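PDB 1ZL9: glutathione S-transferase 5 from Caenorhabditis elegans, which conjugates reduced glutathione to a wide range of exogenous and endogenous hydrophobic electrophiles as a sigma-class transferase. Local coordinates for residues 15-20 and 159-164; 19-24 and 75-80; 37-42 and 51-56. All coordinates share one frame; numbering follows the deposited sequence.

Contact 1: 15-20 and 159-164; sequences GEVSRQ and DLAIAQ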
loop_
_atom_site.group_PDB
_atom_site.type_symbol
_atom_site.label_atom_id
_atom_site.label_comp_id
_atom_site.label_asym_id
_atom_site.label_seq_id
_atom_site.Cartn_x
_atom_site.Cartn_y
_atom_site.Cartn_z
ATOM N N GLY A 15 -10.163 -4.590 -9.016
ATOM C CA GLY A 15 -9.708 -4.632 -10.386
ATOM C C GLY A 15 -10.078 -3.426 -11.237
ATOM O O GLY A 15 -9.434 -3.140 -12.256
ATOM N N GLU A 16 -11.126 -2.738 -10.830
ATOM C CA GLU A 16 -11.764 -1.765 -11.662
ATOM C C GLU A 16 -10.835 -0.651 -12.053
ATOM O O GLU A 16 -10.841 -0.183 -13.203
ATOM C CB GLU A 16 -13.032 -1.227 -11.002
ATOM C CG GLU A 16 -13.779 -0.209 -11.855
ATOM C CD GLU A 16 -14.405 -0.822 -13.111
ATOM O OE1 GLU A 16 -14.319 -2.056 -13.289
ATOM O OE2 GLU A 16 -15.057 -0.070 -13.875
ATOM N N VAL A 17 -9.997 -0.192 -11.146
ATOM C CA VAL A 17 -9.145 0.940 -11.512
ATOM C C VAL A 17 -8.178 0.637 -12.685
ATOM O O VAL A 17 -7.937 1.503 -13.562
ATOM C CB VAL A 17 -8.435 1.558 -10.309
ATOM C CG1 VAL A 17 -7.400 0.655 -9.708
ATOM C CG2 VAL A 17 -7.773 2.901 -10.693
ATOM N N SER A 18 -7.657 -0.587 -12.691
ATOM C CA SER A 18 -6.805 -1.060 -13.768
ATOM C C SER A 18 -7.577 -1.107 -15.060
ATOM O O SER A 18 -7.081 -0.717 -16.102
ATOM C CB SER A 18 -6.172 -2.400 -13.364
ATOM O OG SER A 18 -5.251 -2.153 -12.326
ATOM N N ARG A 19 -8.821 -1.575 -15.018
ATOM C CA ARG A 19 -9.637 -1.592 -16.219
ATOM C C ARG A 19 -9.832 -0.162 -16.755
ATOM O O ARG A 19 -9.848 0.069 -17.958
ATOM C CB ARG A 19 -11.015 -2.194 -15.923
ATOM C CG ARG A 19 -11.010 -3.598 -15.340
ATOM C CD ARG A 19 -12.380 -4.226 -15.474
ATOM N NE ARG A 19 -12.475 -5.548 -14.899
ATOM C CZ ARG A 19 -12.944 -5.824 -13.705
ATOM N NH1 ARG A 19 -13.423 -4.876 -12.927
ATOM N NH2 ARG A 19 -12.991 -7.083 -13.304
ATOM N N GLN A 20 -9.971 0.786 -15.853
ATOM C CA GLN A 20 -10.206 2.186 -16.241
ATOM C C GLN A 20 -8.941 2.854 -16.780
ATOM O O GLN A 20 -9.003 3.676 -17.671
ATOM C CB GLN A 20 -10.826 2.974 -15.110
ATOM C CG GLN A 20 -12.299 2.516 -14.851
ATOM C CD GLN A 20 -13.093 3.427 -13.932
ATOM O OE1 GLN A 20 -12.722 4.568 -13.722
ATOM N NE2 GLN A 20 -14.241 2.940 -13.461
ATOM N N ASP A 159 -7.565 9.627 -9.054
ATOM C CA ASP A 159 -8.840 10.244 -9.464
ATOM C C ASP A 159 -9.848 9.163 -9.915
ATOM O O ASP A 159 -11.024 9.219 -9.598
ATOM C CB ASP A 159 -8.642 11.180 -10.611
ATOM C CG ASP A 159 -7.907 12.446 -10.239
ATOM O OD1 ASP A 159 -8.311 13.178 -9.272
ATOM O OD2 ASP A 159 -6.957 12.806 -10.958
ATOM N N LEU A 160 -9.368 8.219 -10.727
ATOM C CA LEU A 160 -10.233 7.164 -11.226
ATOM C C LEU A 160 -10.785 6.337 -10.080
ATOM O O LEU A 160 -11.991 6.024 -10.074
ATOM C CB LEU A 160 -9.498 6.230 -12.231
ATOM C CG LEU A 160 -9.093 6.943 -13.518
ATOM C CD1 LEU A 160 -8.143 6.108 -14.341
ATOM C CD2 LEU A 160 -10.201 7.312 -14.440
ATOM N N ALA A 161 -9.913 5.946 -9.169
ATOM C CA ALA A 161 -10.317 5.091 -8.047
ATOM C C ALA A 161 -11.294 5.828 -7.120
ATOM O O ALA A 161 -12.358 5.279 -6.739
ATOM C CB ALA A 161 -9.108 4.509 -7.259
ATOM N N ILE A 162 -10.990 7.075 -6.805
ATOM C CA ILE A 162 -11.827 7.786 -5.861
ATOM C C ILE A 162 -13.173 8.139 -6.503
ATOM O O ILE A 162 -14.212 8.039 -5.886
ATOM C CB ILE A 162 -11.080 9.065 -5.353
ATOM C CG1 ILE A 162 -9.848 8.694 -4.462
ATOM C CG2 ILE A 162 -11.996 9.974 -4.641
ATOM C CD1 ILE A 162 -10.153 7.810 -3.272
ATOM N N ALA A 163 -13.160 8.617 -7.743
ATOM C CA ALA A 163 -14.413 8.872 -8.441
ATOM C C ALA A 163 -15.302 7.665 -8.545
ATOM O O ALA A 163 -16.505 7.767 -8.369
ATOM C CB ALA A 163 -14.196 9.433 -9.845
ATOM N N GLN A 164 -14.721 6.496 -8.746
ATOM C CA GLN A 164 -15.540 5.288 -8.867
ATOM C C GLN A 164 -16.147 4.890 -7.483
ATOM O O GLN A 164 -17.304 4.486 -7.378
ATOM C CB GLN A 164 -14.678 4.141 -9.399
ATOM C CG GLN A 164 -15.513 2.859 -9.653
ATOM C CD GLN A 164 -16.738 3.069 -10.531
ATOM O OE1 GLN A 164 -17.909 2.955 -10.074
ATOM N NE2 GLN A 164 -16.498 3.406 -11.769
HETATM O O HOH W 1 -13.743 6.571 -12.298
#

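Contact 2: 19-24 and 75-80; sequences RQIFAY and REFKLN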
loop_
_atom_site.group_PDB
_atom_site.type_symbol
_atom_site.label_atom_id
_atom_site.label_comp_id
_atom_site.label_asym_id
_atom_site.label_seq_id
_atom_site.Cartn_x
_atom_site.Cartn_y
_atom_site.Cartn_z
ATOM N N ARG A 19 -8.821 -1.575 -15.018
ATOM C CA ARG A 19 -9.637 -1.592 -16.219
ATOM C C ARG A 19 -9.832 -0.162 -16.755
ATOM O O ARG A 19 -9.848 0.069 -17.958
ATOM C CB ARG A 19 -11.015 -2.194 -15.923
ATOM C CG ARG A 19 -11.010 -3.598 -15.340
ATOM C CD ARG A 19 -12.380 -4.226 -15.474
ATOM N NE ARG A 19 -12.475 -5.548 -14.899
ATOM C CZ ARG A 19 -12.944 -5.824 -13.705
ATOM N NH1 ARG A 19 -13.423 -4.876 -12.927
ATOM N NH2 ARG A 19 -12.991 -7.083 -13.304
ATOM N N GLN A 20 -9.971 0.786 -15.853
ATOM C CA GLN A 20 -10.206 2.186 -16.241
ATOM C C GLN A 20 -8.941 2.854 -16.780
ATOM O O GLN A 20 -9.003 3.676 -17.671
ATOM C CB GLN A 20 -10.826 2.974 -15.110
ATOM C CG GLN A 20 -12.299 2.516 -14.851
ATOM C CD GLN A 20 -13.093 3.427 -13.932
ATOM O OE1 GLN A 20 -12.722 4.568 -13.722
ATOM N NE2 GLN A 20 -14.241 2.940 -13.461
ATOM N N ILE A 21 -7.792 2.470 -16.239
ATOM C CA ILE A 21 -6.524 2.915 -16.793
ATOM C C ILE A 21 -6.388 2.430 -18.215
ATOM O O ILE A 21 -6.060 3.197 -19.129
ATOM C CB ILE A 21 -5.336 2.417 -15.931
ATOM C CG1 ILE A 21 -5.315 3.144 -14.600
ATOM C CG2 ILE A 21 -4.031 2.480 -16.677
ATOM C CD1 ILE A 21 -4.377 2.517 -13.526
ATOM N N PHE A 22 -6.646 1.158 -18.430
ATOM C CA PHE A 22 -6.636 0.649 -19.790
ATOM C C PHE A 22 -7.645 1.350 -20.707
ATOM O O PHE A 22 -7.312 1.652 -21.884
ATOM C CB PHE A 22 -6.952 -0.835 -19.861
ATOM C CG PHE A 22 -5.858 -1.750 -19.384
ATOM C CD1 PHE A 22 -4.550 -1.674 -19.874
ATOM C CD2 PHE A 22 -6.165 -2.739 -18.470
ATOM C CE1 PHE A 22 -3.582 -2.543 -19.448
ATOM C CE2 PHE A 22 -5.195 -3.659 -18.063
ATOM C CZ PHE A 22 -3.910 -3.570 -18.527
ATOM N N ALA A 23 -8.873 1.595 -20.217
ATOM C CA ALA A 23 -9.870 2.298 -20.983
ATOM C C ALA A 23 -9.381 3.697 -21.313
ATOM O O ALA A 23 -9.518 4.124 -22.453
ATOM C CB ALA A 23 -11.240 2.357 -20.261
ATOM N N TYR A 24 -8.875 4.444 -20.330
ATOM C CA TYR A 24 -8.342 5.786 -20.597
ATOM C C TYR A 24 -7.295 5.807 -21.694
ATOM O O TYR A 24 -7.326 6.646 -22.618
ATOM C CB TYR A 24 -7.711 6.415 -19.361
ATOM C CG TYR A 24 -7.342 7.856 -19.575
ATOM C CD1 TYR A 24 -6.027 8.215 -19.806
ATOM C CD2 TYR A 24 -8.289 8.829 -19.550
ATOM C CE1 TYR A 24 -5.682 9.506 -20.024
ATOM C CE2 TYR A 24 -7.965 10.145 -19.803
ATOM C CZ TYR A 24 -6.631 10.474 -20.042
ATOM O OH TYR A 24 -6.263 11.783 -20.287
ATOM N N ARG A 75 2.057 4.249 -14.526
ATOM C CA ARG A 75 3.353 4.765 -14.938
ATOM C C ARG A 75 3.630 4.531 -16.425
ATOM O O ARG A 75 4.206 5.401 -17.058
ATOM C CB ARG A 75 4.466 4.186 -14.128
ATOM C CG ARG A 75 4.492 4.761 -12.717
ATOM C CD ARG A 75 5.531 4.093 -11.787
ATOM N NE ARG A 75 6.876 4.197 -12.300
ATOM C CZ ARG A 75 7.973 3.740 -11.694
ATOM N NH1 ARG A 75 7.894 3.105 -10.510
ATOM N NH2 ARG A 75 9.161 3.944 -12.284
ATOM N N GLU A 76 3.177 3.397 -16.968
ATOM C CA GLU A 76 3.396 3.092 -18.405
ATOM C C GLU A 76 2.567 4.104 -19.238
ATOM O O GLU A 76 2.958 4.484 -20.351
ATOM C CB GLU A 76 2.919 1.696 -18.768
ATOM C CG GLU A 76 3.729 0.549 -18.230
ATOM C CD GLU A 76 5.187 0.637 -18.681
ATOM O OE1 GLU A 76 6.095 0.458 -17.794
ATOM O OE2 GLU A 76 5.408 0.963 -19.897
ATOM N N PHE A 77 1.414 4.518 -18.732
ATOM C CA PHE A 77 0.533 5.430 -19.460
ATOM C C PHE A 77 0.583 6.892 -18.987
ATOM O O PHE A 77 -0.286 7.670 -19.369
ATOM C CB PHE A 77 -0.904 4.898 -19.463
ATOM C CG PHE A 77 -1.007 3.498 -20.051
ATOM C CD1 PHE A 77 -1.450 2.444 -19.309
ATOM C CD2 PHE A 77 -0.593 3.255 -21.377
ATOM C CE1 PHE A 77 -1.517 1.140 -19.835
ATOM C CE2 PHE A 77 -0.648 1.957 -21.917
ATOM C CZ PHE A 77 -1.087 0.902 -21.137
ATOM N N LYS A 78 1.570 7.253 -18.161
ATOM C CA LYS A 78 1.665 8.629 -17.618
ATOM C C LYS A 78 0.421 9.145 -16.833
ATOM O O LYS A 78 0.010 10.339 -16.929
ATOM C CB LYS A 78 2.133 9.632 -18.705
ATOM C CG LYS A 78 2.934 10.833 -18.228
ATOM C CD LYS A 78 4.375 10.497 -17.861
ATOM C CE LYS A 78 5.181 11.790 -17.602
ATOM N NZ LYS A 78 5.079 12.842 -18.748
ATOM N N LEU A 79 -0.147 8.258 -16.006
ATOM C CA LEU A 79 -1.283 8.545 -15.156
ATOM C C LEU A 79 -0.937 8.395 -13.689
ATOM O O LEU A 79 -1.837 8.348 -12.817
ATOM C CB LEU A 79 -2.459 7.593 -15.492
ATOM C CG LEU A 79 -3.104 7.755 -16.843
ATOM C CD1 LEU A 79 -4.205 6.676 -17.036
ATOM C CD2 LEU A 79 -3.716 9.163 -16.969
ATOM N N ASN A 80 0.361 8.382 -13.372
ATOM C CA ASN A 80 0.797 8.250 -11.981
ATOM C C ASN A 80 1.285 9.559 -11.347
ATOM O O ASN A 80 1.702 9.541 -10.228
ATOM C CB ASN A 80 1.919 7.169 -11.843
ATOM C CG ASN A 80 2.131 6.708 -10.372
ATOM O OD1 ASN A 80 1.176 6.381 -9.711
ATOM N ND2 ASN A 80 3.412 6.600 -9.909
#

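Contact 3: 37-42 and 51-56; sequences EQWPAL and GQLPFL. With GSH (glutathione), chain C.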
loop_
_atom_site.group_PDB
_atom_site.type_symbol
_atom_site.label_atom_id
_atom_site.label_comp_id
_atom_site.label_asym_id
_atom_site.label_seq_id
_atom_site.Cartn_x
_atom_site.Cartn_y
_atom_site.Cartn_z
ATOM N N GLU A 37 -17.009 -20.836 -9.738
ATOM C CA GLU A 37 -16.740 -22.268 -10.064
ATOM C C GLU A 37 -15.266 -22.522 -10.469
ATOM O O GLU A 37 -14.723 -23.639 -10.277
ATOM C CB GLU A 37 -17.642 -22.788 -11.197
ATOM C CG GLU A 37 -19.106 -22.979 -10.841
ATOM C CD GLU A 37 -19.961 -21.725 -11.023
ATOM O OE1 GLU A 37 -21.116 -21.772 -10.510
ATOM O OE2 GLU A 37 -19.509 -20.714 -11.673
ATOM N N GLN A 38 -14.664 -21.485 -11.056
ATOM C CA GLN A 38 -13.267 -21.531 -11.534
ATOM C C GLN A 38 -12.294 -21.316 -10.368
ATOM O O GLN A 38 -11.180 -21.885 -10.361
ATOM C CB GLN A 38 -12.997 -20.432 -12.623
ATOM C CG GLN A 38 -13.577 -20.727 -14.056
ATOM C CD GLN A 38 -13.412 -19.557 -15.055
ATOM O OE1 GLN A 38 -13.724 -18.412 -14.750
ATOM N NE2 GLN A 38 -12.898 -19.865 -16.229
ATOM N N TRP A 39 -12.729 -20.491 -9.400
ATOM C CA TRP A 39 -11.811 -19.843 -8.430
ATOM C C TRP A 39 -10.992 -20.877 -7.573
ATOM O O TRP A 39 -9.752 -21.028 -7.809
ATOM C CB TRP A 39 -12.520 -18.718 -7.578
ATOM C CG TRP A 39 -11.610 -18.148 -6.509
ATOM C CD1 TRP A 39 -11.853 -18.040 -5.159
ATOM C CD2 TRP A 39 -10.295 -17.689 -6.706
ATOM N NE1 TRP A 39 -10.744 -17.548 -4.514
ATOM C CE2 TRP A 39 -9.769 -17.336 -5.443
ATOM C CE3 TRP A 39 -9.481 -17.564 -7.816
ATOM C CZ2 TRP A 39 -8.491 -16.865 -5.281
ATOM C CZ3 TRP A 39 -8.204 -17.094 -7.641
ATOM C CH2 TRP A 39 -7.736 -16.727 -6.383
ATOM N N PRO A 40 -11.633 -21.552 -6.607
ATOM C CA PRO A 40 -10.995 -22.699 -5.893
ATOM C C PRO A 40 -10.012 -23.497 -6.738
ATOM O O PRO A 40 -8.873 -23.874 -6.347
ATOM C CB PRO A 40 -12.204 -23.541 -5.512
ATOM C CG PRO A 40 -13.232 -22.433 -5.055
ATOM C CD PRO A 40 -12.966 -21.241 -6.010
ATOM N N ALA A 41 -10.465 -23.751 -7.963
ATOM C CA ALA A 41 -9.587 -24.326 -8.937
ATOM C C ALA A 41 -8.296 -23.624 -9.369
ATOM O O ALA A 41 -7.207 -24.235 -9.379
ATOM C CB ALA A 41 -10.242 -25.300 -9.944
ATOM N N LEU A 42 -8.445 -22.322 -9.689
ATOM C CA LEU A 42 -7.349 -21.437 -10.001
ATOM C C LEU A 42 -6.508 -21.188 -8.709
ATOM O O LEU A 42 -5.283 -21.115 -8.736
ATOM C CB LEU A 42 -7.927 -20.128 -10.606
ATOM C CG LEU A 42 -6.981 -19.118 -11.255
ATOM C CD1 LEU A 42 -7.711 -18.100 -12.093
ATOM C CD2 LEU A 42 -6.165 -18.416 -10.227
ATOM N N GLY A 51 -2.031 -15.962 -3.887
ATOM C CA GLY A 51 -3.271 -16.717 -3.697
ATOM C C GLY A 51 -4.536 -15.880 -3.820
ATOM O O GLY A 51 -5.625 -16.323 -3.394
ATOM N N GLN A 52 -4.421 -14.649 -4.304
ATOM C CA GLN A 52 -5.583 -13.746 -4.299
ATOM C C GLN A 52 -5.673 -12.968 -5.624
ATOM O O GLN A 52 -4.674 -12.919 -6.358
ATOM C CB GLN A 52 -5.501 -12.748 -3.121
ATOM C CG GLN A 52 -5.649 -13.486 -1.768
ATOM C CD GLN A 52 -5.965 -12.577 -0.653
ATOM O OE1 GLN A 52 -7.059 -12.666 -0.052
ATOM N NE2 GLN A 52 -5.035 -11.679 -0.348
ATOM N N LEU A 53 -6.848 -12.374 -5.908
ATOM C CA LEU A 53 -7.051 -11.520 -7.078
ATOM C C LEU A 53 -7.172 -10.066 -6.580
ATOM O O LEU A 53 -7.544 -9.834 -5.434
ATOM C CB LEU A 53 -8.366 -11.916 -7.812
ATOM C CG LEU A 53 -8.509 -13.394 -8.166
ATOM C CD1 LEU A 53 -9.790 -13.697 -9.024
ATOM C CD2 LEU A 53 -7.205 -13.828 -8.867
ATOM N N PRO A 54 -6.875 -9.086 -7.420
ATOM C CA PRO A 54 -6.440 -9.285 -8.813
ATOM C C PRO A 54 -4.988 -9.657 -9.035
ATOM O O PRO A 54 -4.147 -9.517 -8.138
ATOM C CB PRO A 54 -6.676 -7.881 -9.419
ATOM C CG PRO A 54 -6.385 -6.960 -8.263
ATOM C CD PRO A 54 -6.928 -7.656 -7.075
ATOM N N PHE A 55 -4.695 -10.183 -10.219
ATOM C CA PHE A 55 -3.336 -10.203 -10.714
ATOM C C PHE A 55 -3.355 -9.930 -12.193
ATOM O O PHE A 55 -4.371 -10.128 -12.862
ATOM C CB PHE A 55 -2.553 -11.482 -10.334
ATOM C CG PHE A 55 -3.028 -12.726 -11.021
ATOM C CD1 PHE A 55 -2.552 -13.074 -12.274
ATOM C CD2 PHE A 55 -3.951 -13.534 -10.418
ATOM C CE1 PHE A 55 -3.002 -14.271 -12.905
ATOM C CE2 PHE A 55 -4.373 -14.714 -10.994
ATOM C CZ PHE A 55 -3.893 -15.100 -12.238
ATOM N N LEU A 56 -2.257 -9.357 -12.668
ATOM C CA LEU A 56 -2.120 -8.944 -14.042
ATOM C C LEU A 56 -1.031 -9.811 -14.651
ATOM O O LEU A 56 -0.018 -10.056 -14.019
ATOM C CB LEU A 56 -1.682 -7.495 -14.124
ATOM C CG LEU A 56 -1.308 -6.953 -15.484
ATOM C CD1 LEU A 56 -2.592 -6.688 -16.245
ATOM C CD2 LEU A 56 -0.451 -5.690 -15.422
HETATM N N1 GSH C . -3.965 -6.350 -0.748
HETATM C CA1 GSH C . -4.864 -6.920 -1.694
HETATM C C1 GSH C . -4.915 -6.179 -2.968
HETATM O O11 GSH C . -4.907 -6.775 -4.166
HETATM O O12 GSH C . -5.091 -4.904 -2.890
HETATM C CB1 GSH C . -5.975 -7.847 -1.314
HETATM C CG1 GSH C . -6.381 -8.894 -2.363
HETATM C CD1 GSH C . -7.650 -9.592 -1.915
HETATM O OE1 GSH C . -8.038 -9.413 -0.626
HETATM N N2 GSH C . -8.322 -10.393 -2.744
HETATM C CA2 GSH C . -9.602 -10.940 -2.405
HETATM C C2 GSH C . -9.552 -12.401 -2.740
HETATM O O2 GSH C . -8.882 -12.715 -3.892
HETATM C CB2 GSH C . -10.569 -10.151 -3.281
HETATM S SG2 GSH C . -12.243 -10.776 -3.033
HETATM N N3 GSH C . -10.164 -13.315 -2.025
HETATM C CA3 GSH C . -10.317 -14.720 -2.406
HETATM C C3 GSH C . -9.354 -15.592 -1.640
HETATM O O31 GSH C . -8.483 -14.988 -0.724
HETATM O O32 GSH C . -9.262 -16.890 -1.821
#

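Contact 1: 15-20 and 159-164
Val17 and Ala161, whose CA atoms are 5.5 Å apart, mark where helices 16-20 and 159-164 come together, their axes 9.3 Å apart at closest approach and inclined at 124°. The pairing is an example of domain packing in the glutathione transferase fold: the first helix of the thioredoxin-like N-terminal domain lies against a helix of the all-helical C-terminal domain. At the near point a valine methyl meets an alanine. Val17 has chi1 68°, which puts CG1 between nitrogen and carbonyl carbon and CG2 anti to the nitrogen; from there CG2 rests 4.0 Å from Ala161 CB and also touches Leu160 CB. Leu160 and Gln20 run past one another in opposite senses, and Leu160 CD2 comes to 3.8 Å from Gln20 OE1. Further along, the bent chains of Glu16 and Gln164 cross nearly at right angles, touching through their CG atoms.

Two polar groups on helix 16-20, the Glu16 carboxylate and the Gln20 amide, have named partners. A water bridges the helices, 2.7 Å from Gln20 OE1 and 2.9 Å from Leu160 O. The carboxylate of Glu16 is gripped at both oxygens: OE1 forms a salt bridge with Arg19 NH1, which approaches in its guanidinium plane, while OE2 also takes the indole of Trp198 and the guanidinium of Arg202. That network fixes the rotation of the Gln20 amide as well, for Gln20 NE2 donates to Glu16 OE2 over 3.1 Å in an almost straight bond, N-H...O 174°, reaching that oxygen on its anti side.

Contact 2: 19-24 and 75-80
Leu79, Phe77 and Ile21 form the apolar centre of this contact, in which helix 16-25 meets the chain just as it leaves helix 66-76. In the thioredoxin-like fold these two helices lie on the same face of the sheet, and the turn after the second carries the chain on toward the C-terminal domain. Phe77 is the first residue past the helix to abandon helical backbone angles, and its ring is directed back onto helix 16-25. There Ile21 offers its CG2 branch, set anti to the backbone nitrogen, and this methyl lies 3.7 Å from Phe77 CD1. The same methyl is 4.2 Å from Leu79 CD1, so one branch of Ile21 serves both partners from the turn. Phe22 adds a looser touch with Phe77 while its own ring stacks with Tyr29. Behind Ile21, Leu73 and Trp157 continue the packing into helices 66-76 and 157-171. Leu79 is held through its backbone too, by hydrogen bonding with Trp157. The outer border of the patch belongs to Tyr24: its chi1 of -172° swings the ring toward the turn, and both methyls of Leu79 lie against its CD1-CE1 bond, CD1 3.7 Å from Tyr24 CD1 and CD2 3.6 Å from Tyr24 CE1.

Contact 3: 37-42 and 51-56
Trp39 and Leu53 meet beside the bound glutathione, which they help to hold in the glutathione site of the thioredoxin-like domain. The apolar interactions come first. Leu53 slides along the six-membered ring of Trp39 in an off-centre CH-pi contact, with Leu53 CG 4.2 Å from the ring centroid and 30° from its normal; Leu53 CD2 closes to 3.6 Å from Trp39 CZ3. Away from the ligand, Leu42 CD2 touches the edge of the Phe55 ring at CE2, a lighter contact.

The polar interactions run through the ligand. Trp39 CG stands anti to the backbone nitrogen (chi1 175°), which carries the indole out to glutathione, and Trp39 NE1 donates to the glycyl carboxylate oxygen O32 over 3.1 Å, with that oxygen in the plane of the ring. Leu53 grips the peptide from its backbone: Leu53 N gives a nearly straight bond of 2.9 Å to GSH O2, and Leu53 O accepts one of 2.9 Å from GSH N2. This two-way pairing resembles that of neighbouring antiparallel strands, and the cis peptide bond before Pro54 is a hallmark of the thioredoxin fold at this place. Near the Trp39 edge, Gly51 O receives Lys43 NZ, which also binds glutathione.

Within the domain, helix 39-44 packs through Trp39 and Leu42 on the loop leading into strand 55-58, and on strand residue Phe55, with the glutathione alongside. Phe9 of strand 4-9 meets the Trp39 ring edge-to-face, Phe55 pairs by backbone with Thr7 of the same strand, and Pro54 reaches Ser66 at the start of helix 66-76.

In the fold
From the N terminus, strand 4-9 leads into helix 16-25, from which contacts 1 and 2 start. Contact 2 closes the shorter loop, bringing the chain back after the sheet has been completed and helix 66-76 has ended. Contact 1 closes the longer one, returning only from helix 157-171, and thereby joins the N-terminal domain to the helical domain. Contact 3 is a short closure nested inside both, joining helix 39-44 to the loop before strand 55-58 at the glutathione site. Contacts 1 and 2 share Arg19 and Gln20 and touch where Leu160 packs on Ile21; Phe22 reaches Leu56, linking contact 2 with contact 3. Contacts 1 and 3 do not touch, their centres being about 20 Å apart.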